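Local coordinates for protein ornithine carbamoyltransferase (Gloeobacter violaceus, PDB 3GD5) that probably catalyses the reversible transfer of the carbamoyl group from carbamoyl phosphate to ornithine, giving citrulline and phosphate in arginine biosynthesis, at residues 31-34 with 35-39; 253-257 with 258-262. One frame throughout, in Å; residues are numbered along the deposited sequence.

In the fold
From the N terminus, interaction 1 comes first, within helix 24-39 of the carbamoyl phosphate-binding domain. It spans successive turns near the end of that helix, ahead of the connection to strand 50-55, and its outward contacts reach helices 138-152 and 293-312. Interaction 2 follows much later, in the ornithine-binding domain, where the loop after helix 247-250 leads into the short helix 257-261 that precedes strand 268-271. Neither closes a long loop, since each lies within one continuous stretch, between residues three to five apart. Interactions 1 and 2 lie in series, without nesting or crossing, and the nearest atoms of interactions 1 and 2 are about 21 Å apart. One joins turns of the C-terminal half of a helix, the other caps a helix start.

Interaction 1 (31-34 with 35-39); sequences LTLA and HQLKR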
# COMPACT_ATOMS: atom_id res chain seq x y z
N LEU A 31 -19.81 -11.85 38.36
CA LEU A 31 -19.30 -13.21 38.30
C LEU A 31 -20.42 -14.23 38.53
O LEU A 31 -20.46 -15.29 37.89
CB LEU A 31 -18.18 -13.41 39.33
CG LEU A 31 -16.88 -12.66 39.06
CD1 LEU A 31 -15.91 -12.85 40.22
CD2 LEU A 31 -16.25 -13.17 37.77
N THR A 32 -21.33 -13.91 39.45
CA THR A 32 -22.44 -14.81 39.75
C THR A 32 -23.39 -14.85 38.55
O THR A 32 -23.86 -15.92 38.15
CB THR A 32 -23.22 -14.34 41.01
OG1 THR A 32 -22.37 -14.44 42.16
CG2 THR A 32 -24.46 -15.20 41.24
N LEU A 33 -23.67 -13.69 37.98
CA LEU A 33 -24.55 -13.62 36.82
C LEU A 33 -23.97 -14.45 35.66
O LEU A 33 -24.68 -15.22 35.01
CB LEU A 33 -24.73 -12.16 36.38
CG LEU A 33 -25.60 -11.96 35.14
CD1 LEU A 33 -26.98 -12.54 35.38
CD2 LEU A 33 -25.69 -10.48 34.80
N ALA A 34 -22.68 -14.29 35.42
CA ALA A 34 -22.02 -15.03 34.35
C ALA A 34 -22.20 -16.53 34.57
O ALA A 34 -22.58 -17.27 33.66
CB ALA A 34 -20.55 -14.68 34.29
N HIS A 35 -21.92 -16.99 35.79
CA HIS A 35 -22.06 -18.41 36.12
C HIS A 35 -23.49 -18.90 35.93
O HIS A 35 -23.72 -19.94 35.33
CB HIS A 35 -21.63 -18.68 37.56
CG HIS A 35 -21.96 -20.06 38.03
ND1 HIS A 35 -21.39 -21.19 37.49
CD2 HIS A 35 -22.83 -20.50 38.98
CE1 HIS A 35 -21.88 -22.26 38.09
NE2 HIS A 35 -22.76 -21.87 38.99
N GLN A 36 -24.45 -18.15 36.45
CA GLN A 36 -25.85 -18.54 36.33
C GLN A 36 -26.24 -18.61 34.87
O GLN A 36 -26.94 -19.52 34.44
CB GLN A 36 -26.74 -17.54 37.05
CG GLN A 36 -26.38 -17.31 38.50
CD GLN A 36 -27.29 -16.30 39.16
OE1 GLN A 36 -27.49 -15.19 38.65
NE2 GLN A 36 -27.84 -16.67 40.32
N LEU A 37 -25.78 -17.62 34.10
CA LEU A 37 -26.09 -17.57 32.68
C LEU A 37 -25.45 -18.76 31.97
O LEU A 37 -26.06 -19.40 31.12
CB LEU A 37 -25.56 -16.25 32.09
CG LEU A 37 -26.55 -15.12 31.75
CD1 LEU A 37 -27.78 -15.17 32.64
CD2 LEU A 37 -25.83 -13.79 31.88
N LYS A 38 -24.22 -19.07 32.35
CA LYS A 38 -23.52 -20.18 31.74
C LYS A 38 -24.22 -21.52 32.00
O LYS A 38 -24.34 -22.34 31.09
CB LYS A 38 -22.08 -20.24 32.26
CG LYS A 38 -21.22 -21.29 31.59
CD LYS A 38 -19.80 -21.27 32.12
CE LYS A 38 -18.93 -22.31 31.41
NZ LYS A 38 -17.55 -22.37 31.97
N ARG A 39 -24.68 -21.73 33.23
CA ARG A 39 -25.33 -22.99 33.60
C ARG A 39 -26.82 -23.05 33.30
O ARG A 39 -27.44 -24.10 33.48
CB ARG A 39 -25.07 -23.28 35.08
CG ARG A 39 -23.65 -23.74 35.40
CD ARG A 39 -22.60 -22.72 34.94
NE ARG A 39 -21.21 -23.12 35.22
CZ ARG A 39 -20.59 -24.14 34.62
NH1 ARG A 39 -21.21 -24.87 33.70
NH2 ARG A 39 -19.33 -24.42 34.94
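Leu31 to Lys38 follow the regular alpha-helical pattern, the carbonyls of Leu31, Thr32, Leu33 and Ala34 accepting hydrogen bonds in turn from the amides of His35, Gln36, Leu37 and Lys38. The bond from Leu37 N to Leu33 O is 2.8 Å long, while that from His35 N to Leu31 O is looser at 3.1 Å. The side chains four residues apart then meet on successive turns. CB of Leu33 leads away from the following turn, but CG, anti to the backbone N (chi1 178°), brings the branched end back alongside Leu37, whose CD2 is 3.7 Å from Leu33 CG. CD1 of Leu33 is 3.9 Å from both methyls of Leu37, so the two branched ends cross obliquely in an apolar pair. One residue earlier, Thr32 divides its roles: OG1, beside the backbone N, bonds back to the carbonyl of His28, and the methyl CG2, anti to that N, meets the amide of Gln36 at 3.7 Å from CD. The OE1 of that amide also has a weak hydrogen bond from Arg42. Near the helix end, Lys38 is fully extended, and its CD lies 3.8 Å above the guanidinium plane of Arg39, over its centre. Both basic ends form salt bridges to Glu150, and Lys38 NZ also bonds to Asn299; this shared carboxylate probably eases the closeness of the two positive charges. This is helix packing in the carbamoyl phosphate-binding domain, with helix 24-39 lying against helices 138-152 and 293-312. Ala34 is the buried point, touching Ala306 of helix 293-312 and Leu146 of helix 138-152; Leu33 leans on Ala309 of the former and Leu31 on Leu145 of the latter.

Interaction 2 (253-257 with 258-262); sequences YQINA and ALLNC
Asn256 OD1 receives the amide of Leu259 at 2.9 Å from its N, in a nearly straight bond (171° at the hydrogen) that runs nearly along the side-chain C=O axis. This is possible because CG of Asn256 stands between its own backbone N and carbonyl carbon (chi1 49°), which turns the amide over the first turn of the helix. The main-chain oxygen of Asn256 serves the same turn, accepting from Leu260 N at 3.0 Å, and Ala257 O then takes Asn261 N. Beside these polar bonds runs an apolar bridge: Ile255 CD1 reaches past the cap to within 3.8 Å of Leu260 CG, the two side chains crossing at a slant. Leu259 adds a second contact, its CD2 3.8 Å from Ile255 CA.

A second shell fixes the capping amide. Its ND2 donates to Gln254 OE1 over 3.1 Å, close to the plane of both amides and on a lone pair of the acceptor, which agrees with the oxygen, not the NH2, facing the helix. Gln254 is in turn tied through NE2 to the carbonyl of Glu279, and the backbone of Ile255 bonds to that of Glu280. Leu229 of strand 228-231 touches Ile255, Leu259 and Leu260, while Val285 of helix 283-287 touches Ile255 and Leu260.

Asn256 is thus a classical N-cap, and Ile255 with Leu260, immediately before the cap and four residues after it, form a hydrophobic staple across the N-terminal end of helix 257-261 in the ornithine-binding domain.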
# COMPACT_ATOMS: atom_id res chain seq x y z
N TYR A 253 11.24 -15.21 32.07
CA TYR A 253 9.84 -15.08 32.46
C TYR A 253 8.94 -15.98 31.63
O TYR A 253 7.90 -15.56 31.12
CB TYR A 253 9.42 -13.62 32.31
CG TYR A 253 10.20 -12.71 33.23
CD1 TYR A 253 9.73 -12.41 34.51
CD2 TYR A 253 11.43 -12.19 32.83
CE1 TYR A 253 10.47 -11.61 35.37
CE2 TYR A 253 12.18 -11.39 33.69
CZ TYR A 253 11.69 -11.11 34.96
OH TYR A 253 12.43 -10.35 35.83
N GLN A 254 9.35 -17.23 31.50
CA GLN A 254 8.60 -18.21 30.74
C GLN A 254 7.96 -19.20 31.69
O GLN A 254 8.59 -19.64 32.65
CB GLN A 254 9.55 -18.96 29.81
CG GLN A 254 8.88 -19.99 28.93
CD GLN A 254 9.89 -20.87 28.22
OE1 GLN A 254 10.48 -21.76 28.84
NE2 GLN A 254 10.11 -20.62 26.93
N ILE A 255 6.70 -19.53 31.46
CA ILE A 255 6.10 -20.52 32.33
C ILE A 255 6.42 -21.85 31.65
O ILE A 255 6.02 -22.11 30.51
CB ILE A 255 4.56 -20.28 32.53
CG1 ILE A 255 3.77 -21.56 32.28
CG2 ILE A 255 4.10 -19.13 31.70
CD1 ILE A 255 3.91 -22.57 33.39
N ASN A 256 7.22 -22.65 32.35
CA ASN A 256 7.66 -23.96 31.87
C ASN A 256 7.59 -24.95 33.02
O ASN A 256 7.20 -24.60 34.13
CB ASN A 256 9.10 -23.88 31.37
CG ASN A 256 10.01 -23.18 32.35
OD1 ASN A 256 9.92 -23.39 33.56
ND2 ASN A 256 10.90 -22.33 31.84
N ALA A 257 7.98 -26.19 32.75
CA ALA A 257 7.97 -27.25 33.76
C ALA A 257 8.61 -26.80 35.07
O ALA A 257 8.05 -27.01 36.15
CB ALA A 257 8.67 -28.48 33.22
N ALA A 258 9.78 -26.19 34.98
CA ALA A 258 10.49 -25.73 36.17
C ALA A 258 9.67 -24.76 37.01
O ALA A 258 9.50 -24.96 38.22
CB ALA A 258 11.81 -25.08 35.77
N LEU A 259 9.15 -23.71 36.38
CA LEU A 259 8.35 -22.72 37.10
C LEU A 259 7.14 -23.37 37.74
O LEU A 259 6.76 -23.03 38.87
CB LEU A 259 7.91 -21.61 36.15
CG LEU A 259 7.26 -20.41 36.86
CD1 LEU A 259 8.27 -19.79 37.81
CD2 LEU A 259 6.79 -19.38 35.85
N LEU A 260 6.52 -24.30 37.02
CA LEU A 260 5.35 -25.02 37.50
C LEU A 260 5.68 -25.79 38.77
O LEU A 260 4.89 -25.85 39.71
CB LEU A 260 4.87 -26.00 36.44
CG LEU A 260 3.64 -25.64 35.61
CD1 LEU A 260 3.37 -26.75 34.60
CD2 LEU A 260 2.44 -25.45 36.52
N ASN A 261 6.85 -26.40 38.77
CA ASN A 261 7.28 -27.20 39.91
C ASN A 261 7.42 -26.39 41.19
O ASN A 261 7.38 -26.95 42.29
CB ASN A 261 8.59 -27.89 39.58
CG ASN A 261 8.82 -29.11 40.43
OD1 ASN A 261 8.02 -30.05 40.42
ND2 ASN A 261 9.92 -29.11 41.18
N CYS A 262 7.56 -25.07 41.05
CA CYS A 262 7.72 -24.18 42.19
C CYS A 262 6.40 -23.69 42.77
O CYS A 262 6.38 -23.03 43.81
CB CYS A 262 8.56 -22.96 41.80
SG CYS A 262 10.15 -23.36 41.06